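Local structure of cytochrome P450 reductase (Amycolatopsis methanolica 239, 5OGX) at residues Met309-Val314 with Ile327-Phe332; Arg119-Leu124 with Asp158-Leu163; Leu47-Gly52 with Gly72-Cys77. The protein passes electrons from NADH through its FAD and [2Fe-2S] cluster to the partner cytochrome P450 that O-demethylates lignin-derived aromatics such as guaiacol. All blocks are in the same frame, centred on the assembly; numbering follows the deposited sequence.

The three contacts share no secondary structure element, and each falls in a different part of the reductase. Contact 1 pairs a helix with a strand, its centre about 11 Å from the centre of the chain; contacts 2 and 3 are antiparallel strand pairs whose centres lie about 16 and 24 Å from that point. All are partly buried, but contact 2 is the most extensive, burying 625 Å² against 329 and 314 Å². The chemistry follows the setting: mainly side-chain packing and one salt bridge join contact 1, a full backbone ladder with an ionic cluster at one end holds contact 2, and three backbone bonds hold the short pairing of contact 3. Contact 1 runs into FAD, contact 3 into the iron-sulfur cluster.

Contact 1 (Met309-Val314 with Ile327-Phe332); sequences MVEAGV and IHREKF. With FAD (flavin-adenine dinucleotide), chain B.
The β-α-β unit of strand 300-305, helix 307-319 and strand 327-331 provides this contact, in which Val310, Glu311 and Val314 of the helix pack on Ile327, Arg329 and Lys331. The two short axes run nearly antiparallel, at 164° and 8.7 Å apart. Val310 CG1 touches Arg329 CB at 3.6 Å and reaches the aliphatic stem of Lys331. One turn on, Val314 CG2 sits against Ile327 CG2 at 3.8 Å, and the Val314 side chain crosses that of Arg329 at about a right angle. The polar link is a salt bridge, Glu311 OE2 to Lys331 NZ at 3.1 Å: the glutamate bends at chi2 (-54°) while the lysine runs out extended to meet it. The Arg329 guanidinium turns back instead, its NH1 giving a weak bond to Ile327 O. Past the strand, the Phe332 ring lies nearly parallel over the isoalloxazine, CE1 3.1 Å from FAD N5. With an alanine here, the flavin would probably lose this aromatic cover and a gap would open over N5 and C4X. An aromatic residue against the flavin, following the last strand of the nucleotide-binding domain, is characteristic of the ferredoxin-NADP reductase family.

Contact 2 (Arg119-Leu124 with Asp158-Leu163); sequences RVLLGL and DKVLEL
Val120 and Leu163, and likewise Leu122 and Leu161, form the antiparallel hydrogen-bonded pairs of the ladder between strands 117-124 and 160-166. Each pair exchanges two bonds; the shortest runs from Leu161 N to Leu122 O at 2.7 Å, and Leu122 N returns one to Leu161 O at 2.9 Å. Leu124 N extends the ladder to Lys159 O, where strand 160-166 has yet to begin. There Lys159 folds back through chi2 and chi3, both -87°, to bring NZ to 2.9 Å from Leu124 O.

Apolar contacts occupy the face carrying Val120, Leu122, Leu161 and Leu163; strand 135-139 packs on Leu161 and Leu163 of this face through Val136 and Leu138. Leu124 CD1 meets Leu161 CD2 at 3.9 Å, the two side chains crossing at about a right angle, and Leu122 CD1 approaches Leu163 CD1 at 4.1 Å. On the other face, Leu121 lies alongside Glu162 with CD2 3.9 Å from its CB.

The ionic contact lies at the far end of that face. Arg119 NH1 gives Glu162 OE2 a bent bond of 2.9 Å, arriving on the anti side with the guanidinium and carboxylate planes 64° apart. The same OE2 also forms a salt bridge with Arg255 NH2 and a hydrogen bond with His164 NE2, while Arg119 NH2 pairs with Asp252. The salt bridges to Asp252 and Arg255 tie this sheet to the region around those two residues. With two hydrogen bonds and a second salt bridge meeting at OE2 of the buried Glu162, the carboxylate is probably held in its rotation, and the two arginines are likely to favour its charged form.

Contact 3 (Leu47-Gly52 with Gly72-Cys77); sequences LQVLSG and GLALAC. With FES (Fe2/s2 (inorganic) cluster), chain C.
Leu47 and Ala74 form the antiparallel hydrogen-bonded pair that places strand 73-75 at the edge of the mixed sheet in the ferredoxin-like, β-grasp [2Fe-2S] domain. Their bonds are reciprocal: Leu47 N reaches Ala74 O at 2.8 Å, and Ala74 N reaches Leu47 O at 3.0 Å. A third bond, Val49 N to Gly72 O, is the straightest of the three (166°). The short strand axes cross at 124°, well away from antiparallel, which fits a ladder limited to Leu47-Ala74 and the non-hydrogen-bonded pair Gln48-Leu73.

Side chains fill in around these bonds. Leu47 CD1 presses on Ala76 CB at 3.6 Å, beyond the end of the ladder, and Val49 CG2 meets Ala74 CB at 4.1 Å. On the face of Gln48 and Leu73, Leu73 CD2 reaches back to 3.9 Å from Gln48 CB. The amide end of Gln48 turns elsewhere, its OE1 accepting a hydrogen bond from Arg88 NE of the neighbouring strand 85-88.

The next layer lies at the ends of the segments. Gly72 closes helix 66-70 with a Schellman motif; its phi of 96° would jam a CB against the preceding carbonyl, so glycine suits the turn into strand 73-75. Against the adjacent strand 85-88, Leu50 and Ser51 both face Glu86 in a classic β bulge. At the other end, Ala76 bonds through its backbone to Leu23 and to Cys45, a second cluster ligand, just before the chain delivers Cys77. There Cys77 SG stands between the backbone N and the carbonyl carbon and binds FE2 of the cluster at 2.4 Å.

Contact 1 (Met309-Val314 with Ile327-Phe332)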
loop_
_atom_site.group_PDB
_atom_site.type_symbol
_atom_site.label_atom_id
_atom_site.label_comp_id
_atom_site.label_asym_id
_atom_site.label_seq_id
_atom_site.Cartn_x
_atom_site.Cartn_y
_atom_site.Cartn_z
ATOM N N MET A 309 13.590 -3.795 -3.501
ATOM C CA MET A 309 13.270 -5.092 -2.913
ATOM C C MET A 309 12.042 -5.703 -3.567
ATOM O O MET A 309 12.011 -6.907 -3.864
ATOM C CB MET A 309 13.052 -4.929 -1.412
ATOM C CG MET A 309 12.782 -6.219 -0.675
ATOM S SD MET A 309 11.206 -6.151 0.230
ATOM C CE MET A 309 10.018 -6.352 -1.050
ATOM N N VAL A 310 11.011 -4.889 -3.796
ATOM C CA VAL A 310 9.813 -5.399 -4.451
ATOM C C VAL A 310 10.136 -5.840 -5.873
ATOM O O VAL A 310 9.767 -6.939 -6.302
ATOM C CB VAL A 310 8.696 -4.343 -4.422
ATOM C CG1 VAL A 310 7.503 -4.828 -5.238
ATOM C CG2 VAL A 310 8.248 -4.064 -2.990
ATOM N N GLU A 311 10.849 -4.996 -6.627
ATOM C CA GLU A 311 11.100 -5.346 -8.020
ATOM C C GLU A 311 11.982 -6.581 -8.136
ATOM O O GLU A 311 11.736 -7.444 -8.980
ATOM C CB GLU A 311 11.712 -4.159 -8.771
ATOM C CG GLU A 311 10.646 -3.140 -9.175
ATOM C CD GLU A 311 9.468 -3.736 -9.987
ATOM O OE1 GLU A 311 9.470 -3.589 -11.227
ATOM O OE2 GLU A 311 8.517 -4.312 -9.402
ATOM N N ALA A 312 12.992 -6.696 -7.280
ATOM C CA ALA A 312 13.814 -7.902 -7.306
ATOM C C ALA A 312 12.996 -9.122 -6.905
ATOM O O ALA A 312 13.144 -10.202 -7.498
ATOM C CB ALA A 312 15.025 -7.736 -6.387
ATOM N N GLY A 313 12.112 -8.953 -5.916
ATOM C CA GLY A 313 11.279 -10.059 -5.477
ATOM C C GLY A 313 10.320 -10.535 -6.550
ATOM O O GLY A 313 10.131 -11.737 -6.728
ATOM N N VAL A 314 9.705 -9.595 -7.286
ATOM C CA VAL A 314 8.813 -9.980 -8.380
ATOM C C VAL A 314 9.558 -10.847 -9.389
ATOM O O VAL A 314 9.057 -11.882 -9.849
ATOM C CB VAL A 314 8.214 -8.731 -9.057
ATOM C CG1 VAL A 314 7.606 -9.103 -10.402
ATOM C CG2 VAL A 314 7.173 -8.088 -8.158
ATOM N N ILE A 327 0.840 -12.035 -8.885
ATOM C CA ILE A 327 1.878 -11.321 -8.160
ATOM C C ILE A 327 1.386 -9.910 -7.895
ATOM O O ILE A 327 1.013 -9.184 -8.828
ATOM C CB ILE A 327 3.202 -11.320 -8.932
ATOM C CG1 ILE A 327 3.686 -12.756 -9.158
ATOM C CG2 ILE A 327 4.229 -10.444 -8.228
ATOM C CD1 ILE A 327 4.933 -12.873 -10.032
ATOM N N HIS A 328 1.406 -9.518 -6.633
ATOM C CA HIS A 328 0.874 -8.237 -6.184
ATOM C C HIS A 328 1.982 -7.446 -5.502
ATOM O O HIS A 328 2.789 -8.016 -4.767
ATOM C CB HIS A 328 -0.301 -8.463 -5.211
ATOM C CG HIS A 328 -1.321 -9.439 -5.714
ATOM N ND1 HIS A 328 -2.507 -9.043 -6.300
ATOM C CD2 HIS A 328 -1.331 -10.795 -5.727
ATOM C CE1 HIS A 328 -3.206 -10.114 -6.645
ATOM N NE2 HIS A 328 -2.511 -11.188 -6.313
ATOM N N ARG A 329 2.027 -6.126 -5.728
ATOM C CA ARG A 329 3.164 -5.321 -5.269
ATOM C C ARG A 329 2.688 -4.024 -4.644
ATOM O O ARG A 329 1.740 -3.408 -5.144
ATOM C CB ARG A 329 4.129 -4.934 -6.420
ATOM C CG ARG A 329 4.248 -5.914 -7.566
ATOM C CD ARG A 329 4.269 -5.220 -8.931
ATOM N NE ARG A 329 4.560 -6.189 -9.989
ATOM C CZ ARG A 329 3.686 -7.090 -10.428
ATOM N NH1 ARG A 329 2.457 -7.124 -9.933
ATOM N NH2 ARG A 329 4.035 -7.945 -11.376
ATOM N N GLU A 330 3.376 -3.595 -3.581
ATOM C CA GLU A 330 3.208 -2.264 -2.995
ATOM C C GLU A 330 4.599 -1.704 -2.713
ATOM O O GLU A 330 5.315 -2.199 -1.836
ATOM C CB GLU A 330 2.365 -2.298 -1.712
ATOM C CG GLU A 330 2.067 -0.906 -1.154
ATOM C CD GLU A 330 0.837 -0.296 -1.818
ATOM O OE1 GLU A 330 0.825 -0.195 -3.063
ATOM O OE2 GLU A 330 -0.122 0.057 -1.102
ATOM N N LYS A 331 5.009 -0.675 -3.448
ATOM C CA LYS A 331 6.351 -0.129 -3.252
ATOM C C LYS A 331 6.315 1.121 -2.382
ATOM O O LYS A 331 5.572 2.066 -2.676
ATOM C CB LYS A 331 7.007 0.188 -4.594
ATOM C CG LYS A 331 6.911 -0.955 -5.583
ATOM C CD LYS A 331 7.394 -0.493 -6.941
ATOM C CE LYS A 331 7.930 -1.632 -7.751
ATOM N NZ LYS A 331 7.802 -1.330 -9.204
ATOM N N PHE A 332 7.127 1.118 -1.318
ATOM C CA PHE A 332 7.280 2.265 -0.417
ATOM C C PHE A 332 8.278 3.250 -1.042
ATOM O O PHE A 332 9.370 3.502 -0.529
ATOM C CB PHE A 332 7.756 1.817 0.968
ATOM C CG PHE A 332 6.707 1.094 1.801
ATOM C CD1 PHE A 332 5.451 0.842 1.303
ATOM C CD2 PHE A 332 7.007 0.687 3.101
ATOM C CE1 PHE A 332 4.481 0.194 2.070
ATOM C CE2 PHE A 332 6.058 0.041 3.883
ATOM C CZ PHE A 332 4.794 -0.209 3.365
HETATM P PA FAD B . 11.931 12.012 3.523
HETATM O O1A FAD B . 12.117 13.387 4.117
HETATM O O2A FAD B . 10.976 11.970 2.354
HETATM O O5B FAD B . 13.375 11.390 3.023
HETATM C C5B FAD B . 14.561 11.804 3.662
HETATM C C4B FAD B . 15.754 11.299 2.800
HETATM O O4B FAD B . 15.865 10.004 2.922
HETATM C C3B FAD B . 15.476 11.554 1.308
HETATM O O3B FAD B . 16.642 11.867 0.690
HETATM C C2B FAD B . 14.893 10.213 0.802
HETATM O O2B FAD B . 15.082 10.052 -0.672
HETATM C C1B FAD B . 15.528 9.310 1.502
HETATM N N9A FAD B . 14.683 8.195 1.845
HETATM C C8A FAD B . 13.343 8.177 1.837
HETATM N N7A FAD B . 12.948 6.964 2.248
HETATM C C5A FAD B . 14.052 6.244 2.521
HETATM C C6A FAD B . 14.208 4.955 2.972
HETATM N N6A FAD B . 13.372 3.829 3.346
HETATM N N1A FAD B . 15.424 4.464 3.172
HETATM C C2A FAD B . 16.515 5.232 2.927
HETATM N N3A FAD B . 16.370 6.507 2.483
HETATM C C4A FAD B . 15.125 7.003 2.282
HETATM N N1 FAD B . 6.704 3.879 5.373
HETATM C C2 FAD B . 6.524 3.214 6.658
HETATM O O2 FAD B . 7.331 3.346 7.516
HETATM N N3 FAD B . 5.321 2.400 6.885
HETATM C C4 FAD B . 4.315 2.201 5.889
HETATM O O4 FAD B . 3.366 1.524 6.103
HETATM C C4X FAD B . 4.538 2.874 4.572
HETATM N N5 FAD B . 3.539 2.722 3.559
HETATM C C5X FAD B . 3.778 3.374 2.274
HETATM C C6 FAD B . 2.835 3.174 1.262
HETATM C C7 FAD B . 3.077 3.807 0.040
HETATM C C7M FAD B . 1.942 3.500 -0.937
HETATM C C8 FAD B . 4.206 4.599 -0.160
HETATM C C8M FAD B . 4.377 5.258 -1.523
HETATM C C9 FAD B . 5.147 4.785 0.847
HETATM C C9A FAD B . 4.924 4.158 2.057
HETATM N N10 FAD B . 5.927 4.363 3.117
HETATM C C10 FAD B . 5.712 3.691 4.354
HETATM C "C1'" FAD B . 7.086 5.249 2.919
HETATM C "C2'" FAD B . 6.603 6.584 3.631
HETATM O "O2'" FAD B . 5.471 7.187 3.020
HETATM C "C3'" FAD B . 7.683 7.685 3.717
HETATM O "O3'" FAD B . 8.264 7.820 2.452
HETATM C "C4'" FAD B . 8.772 7.329 4.746
HETATM O "O4'" FAD B . 8.212 7.257 6.030
HETATM C "C5'" FAD B . 9.897 8.385 4.754
HETATM O "O5'" FAD B . 9.322 9.677 4.788
HETATM P P FAD B . 10.145 10.900 5.506
HETATM O O1P FAD B . 9.366 12.166 5.277
HETATM O O2P FAD B . 10.473 10.566 6.943
HETATM O O3P FAD B . 11.573 10.948 4.705
#

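Contact 2 (Arg119-Leu124 with Asp158-Leu163)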
loop_
_atom_site.group_PDB
_atom_site.type_symbol
_atom_site.label_atom_id
_atom_site.label_comp_id
_atom_site.label_asym_id
_atom_site.label_seq_id
_atom_site.Cartn_x
_atom_site.Cartn_y
_atom_site.Cartn_z
ATOM N N ARG A 119 4.568 2.046 16.372
ATOM C CA ARG A 119 3.161 1.831 16.072
ATOM C C ARG A 119 2.417 3.127 16.352
ATOM O O ARG A 119 2.639 3.769 17.381
ATOM C CB ARG A 119 2.571 0.694 16.913
ATOM C CG ARG A 119 1.282 0.105 16.317
ATOM C CD ARG A 119 0.502 -0.753 17.313
ATOM N NE ARG A 119 1.363 -1.653 18.085
ATOM C CZ ARG A 119 1.802 -2.834 17.653
ATOM N NH1 ARG A 119 1.470 -3.284 16.438
ATOM N NH2 ARG A 119 2.578 -3.568 18.439
ATOM N N VAL A 120 1.548 3.520 15.434
ATOM C CA VAL A 120 0.710 4.692 15.627
ATOM C C VAL A 120 -0.740 4.258 15.491
ATOM O O VAL A 120 -1.119 3.656 14.481
ATOM C CB VAL A 120 1.051 5.806 14.624
ATOM C CG1 VAL A 120 0.081 6.951 14.777
ATOM C CG2 VAL A 120 2.505 6.263 14.799
ATOM N N LEU A 121 -1.545 4.551 16.504
ATOM C CA LEU A 121 -2.972 4.261 16.473
ATOM C C LEU A 121 -3.711 5.581 16.318
ATOM O O LEU A 121 -3.549 6.480 17.146
ATOM C CB LEU A 121 -3.424 3.536 17.743
ATOM C CG LEU A 121 -2.780 2.183 18.007
ATOM C CD1 LEU A 121 -3.409 1.544 19.242
ATOM C CD2 LEU A 121 -2.903 1.261 16.790
ATOM N N LEU A 122 -4.508 5.698 15.259
ATOM C CA LEU A 122 -5.258 6.913 14.963
ATOM C C LEU A 122 -6.744 6.630 15.123
ATOM O O LEU A 122 -7.304 5.810 14.387
ATOM C CB LEU A 122 -4.979 7.405 13.540
ATOM C CG LEU A 122 -3.559 7.792 13.139
ATOM C CD1 LEU A 122 -3.585 8.310 11.702
ATOM C CD2 LEU A 122 -3.015 8.846 14.108
ATOM N N GLY A 123 -7.377 7.302 16.081
ATOM C CA GLY A 123 -8.805 7.145 16.272
ATOM C C GLY A 123 -9.580 8.056 15.336
ATOM O O GLY A 123 -9.213 9.207 15.110
ATOM N N LEU A 124 -10.664 7.519 14.785
ATOM C CA LEU A 124 -11.484 8.226 13.815
ATOM C C LEU A 124 -12.823 8.616 14.422
ATOM O O LEU A 124 -13.389 7.888 15.242
ATOM C CB LEU A 124 -11.734 7.368 12.574
ATOM C CG LEU A 124 -10.480 6.979 11.807
ATOM C CD1 LEU A 124 -10.883 6.205 10.553
ATOM C CD2 LEU A 124 -9.663 8.212 11.444
ATOM N N ASP A 158 -12.463 -0.591 12.034
ATOM C CA ASP A 158 -12.707 0.556 11.164
ATOM C C ASP A 158 -12.695 1.894 11.890
ATOM O O ASP A 158 -12.917 2.924 11.249
ATOM C CB ASP A 158 -14.031 0.388 10.391
ATOM C CG ASP A 158 -15.233 0.167 11.286
ATOM O OD1 ASP A 158 -15.122 0.293 12.526
ATOM O OD2 ASP A 158 -16.313 -0.136 10.730
ATOM N N LYS A 159 -12.422 1.911 13.192
ATOM C CA LYS A 159 -12.415 3.154 13.948
ATOM C C LYS A 159 -11.054 3.536 14.501
ATOM O O LYS A 159 -10.889 4.675 14.953
ATOM C CB LYS A 159 -13.415 3.073 15.114
ATOM C CG LYS A 159 -14.863 3.171 14.682
ATOM C CD LYS A 159 -15.302 4.619 14.593
ATOM C CE LYS A 159 -15.803 5.116 15.939
ATOM N NZ LYS A 159 -15.830 6.597 16.000
ATOM N N VAL A 160 -10.080 2.635 14.491
ATOM C CA VAL A 160 -8.744 2.930 14.991
ATOM C C VAL A 160 -7.768 2.419 13.946
ATOM O O VAL A 160 -7.624 1.200 13.771
ATOM C CB VAL A 160 -8.473 2.283 16.354
ATOM C CG1 VAL A 160 -7.040 2.563 16.787
ATOM C CG2 VAL A 160 -9.471 2.792 17.411
ATOM N N LEU A 161 -7.110 3.335 13.241
ATOM C CA LEU A 161 -6.172 2.941 12.197
ATOM C C LEU A 161 -4.823 2.597 12.815
ATOM O O LEU A 161 -4.347 3.288 13.716
ATOM C CB LEU A 161 -6.020 4.066 11.168
ATOM C CG LEU A 161 -7.322 4.610 10.564
ATOM C CD1 LEU A 161 -7.004 5.728 9.560
ATOM C CD2 LEU A 161 -8.168 3.516 9.892
ATOM N N GLU A 162 -4.214 1.513 12.338
ATOM C CA GLU A 162 -2.936 1.037 12.865
ATOM C C GLU A 162 -1.862 1.205 11.800
ATOM O O GLU A 162 -1.944 0.582 10.736
ATOM C CB GLU A 162 -3.018 -0.429 13.300
ATOM C CG GLU A 162 -1.688 -0.971 13.807
ATOM C CD GLU A 162 -1.748 -2.453 14.143
ATOM O OE1 GLU A 162 -2.841 -3.027 14.029
ATOM O OE2 GLU A 162 -0.705 -3.028 14.511
ATOM N N LEU A 163 -0.838 2.009 12.107
ATOM C CA LEU A 163 0.291 2.239 11.211
ATOM C C LEU A 163 1.566 1.701 11.848
ATOM O O LEU A 163 1.736 1.762 13.073
ATOM C CB LEU A 163 0.472 3.747 10.912
ATOM C CG LEU A 163 -0.802 4.532 10.611
ATOM C CD1 LEU A 163 -0.485 6.024 10.426
ATOM C CD2 LEU A 163 -1.463 3.976 9.368
#

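Contact 3 (Leu47-Gly52 with Gly72-Cys77)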
loop_
_atom_site.group_PDB
_atom_site.type_symbol
_atom_site.label_atom_id
_atom_site.label_comp_id
_atom_site.label_asym_id
_atom_site.label_seq_id
_atom_site.Cartn_x
_atom_site.Cartn_y
_atom_site.Cartn_z
ATOM N N LEU A 47 -3.346 7.039 -17.884
ATOM C CA LEU A 47 -4.623 7.189 -18.562
ATOM C C LEU A 47 -4.361 7.625 -19.990
ATOM O O LEU A 47 -3.347 8.266 -20.268
ATOM C CB LEU A 47 -5.493 8.285 -17.926
ATOM C CG LEU A 47 -5.952 8.294 -16.480
ATOM C CD1 LEU A 47 -6.578 9.621 -16.168
ATOM C CD2 LEU A 47 -6.957 7.193 -16.322
ATOM N N GLN A 48 -5.289 7.306 -20.891
ATOM C CA GLN A 48 -5.345 7.975 -22.186
ATOM C C GLN A 48 -6.384 9.081 -22.115
ATOM O O GLN A 48 -7.530 8.841 -21.722
ATOM C CB GLN A 48 -5.686 7.016 -23.336
ATOM C CG GLN A 48 -5.802 7.757 -24.688
ATOM C CD GLN A 48 -6.431 6.923 -25.804
ATOM O OE1 GLN A 48 -6.970 5.844 -25.569
ATOM N NE2 GLN A 48 -6.368 7.437 -27.032
ATOM N N VAL A 49 -5.987 10.296 -22.487
ATOM C CA VAL A 49 -6.938 11.393 -22.593
ATOM C C VAL A 49 -7.631 11.259 -23.944
ATOM O O VAL A 49 -6.992 11.393 -24.987
ATOM C CB VAL A 49 -6.247 12.754 -22.455
ATOM C CG1 VAL A 49 -7.250 13.868 -22.672
ATOM C CG2 VAL A 49 -5.608 12.867 -21.072
ATOM N N LEU A 50 -8.935 10.989 -23.928
ATOM C CA LEU A 50 -9.687 10.790 -25.168
ATOM C C LEU A 50 -10.203 12.096 -25.752
ATOM O O LEU A 50 -10.235 12.254 -26.975
ATOM C CB LEU A 50 -10.866 9.844 -24.931
ATOM C CG LEU A 50 -10.483 8.459 -24.395
ATOM C CD1 LEU A 50 -11.690 7.720 -23.810
ATOM C CD2 LEU A 50 -9.850 7.637 -25.510
ATOM N N SER A 51 -10.626 13.021 -24.892
ATOM C CA SER A 51 -11.056 14.347 -25.296
ATOM C C SER A 51 -10.855 15.280 -24.112
ATOM O O SER A 51 -10.862 14.847 -22.954
ATOM C CB SER A 51 -12.517 14.357 -25.760
ATOM O OG SER A 51 -13.374 13.955 -24.705
ATOM N N GLY A 52 -10.658 16.556 -24.411
ATOM C CA GLY A 52 -10.354 17.540 -23.392
ATOM C C GLY A 52 -8.873 17.851 -23.315
ATOM O O GLY A 52 -8.114 17.689 -24.272
ATOM N N GLY A 72 -0.910 11.743 -25.876
ATOM C CA GLY A 72 -2.130 11.969 -25.134
ATOM C C GLY A 72 -2.280 11.183 -23.843
ATOM O O GLY A 72 -3.397 11.094 -23.324
ATOM N N LEU A 73 -1.210 10.602 -23.323
ATOM C CA LEU A 73 -1.289 9.916 -22.041
ATOM C C LEU A 73 -1.058 10.906 -20.904
ATOM O O LEU A 73 -0.504 11.991 -21.094
ATOM C CB LEU A 73 -0.271 8.778 -21.958
ATOM C CG LEU A 73 -0.318 7.735 -23.077
ATOM C CD1 LEU A 73 0.564 6.553 -22.711
ATOM C CD2 LEU A 73 -1.749 7.285 -23.351
ATOM N N ALA A 74 -1.487 10.509 -19.707
ATOM C CA ALA A 74 -1.345 11.329 -18.510
ATOM C C ALA A 74 -1.316 10.413 -17.296
ATOM O O ALA A 74 -1.632 9.227 -17.384
ATOM C CB ALA A 74 -2.494 12.341 -18.385
ATOM N N LEU A 75 -0.912 10.974 -16.164
ATOM C CA LEU A 75 -1.034 10.300 -14.874
ATOM C C LEU A 75 -2.216 10.909 -14.134
ATOM O O LEU A 75 -2.225 12.117 -13.858
ATOM C CB LEU A 75 0.239 10.451 -14.041
ATOM C CG LEU A 75 1.542 9.927 -14.631
ATOM C CD1 LEU A 75 2.674 10.147 -13.629
ATOM C CD2 LEU A 75 1.377 8.443 -14.982
ATOM N N ALA A 76 -3.206 10.075 -13.805
ATOM C CA ALA A 76 -4.388 10.576 -13.107
ATOM C C ALA A 76 -4.033 11.309 -11.814
ATOM O O ALA A 76 -4.715 12.269 -11.440
ATOM C CB ALA A 76 -5.352 9.429 -12.806
ATOM N N CYS A 77 -3.003 10.861 -11.097
ATOM C CA CYS A 77 -2.700 11.524 -9.829
ATOM C C CYS A 77 -1.939 12.827 -10.004
ATOM O O CYS A 77 -1.772 13.564 -9.024
ATOM C CB CYS A 77 -1.891 10.608 -8.902
ATOM S SG CYS A 77 -0.230 10.295 -9.530
HETATM FE FE1 FES C . 1.153 6.218 -8.699
HETATM FE FE2 FES C . -0.255 7.946 -10.065
HETATM S S1 FES C . 1.792 7.370 -10.475
HETATM S S2 FES C . -0.983 6.670 -8.428
#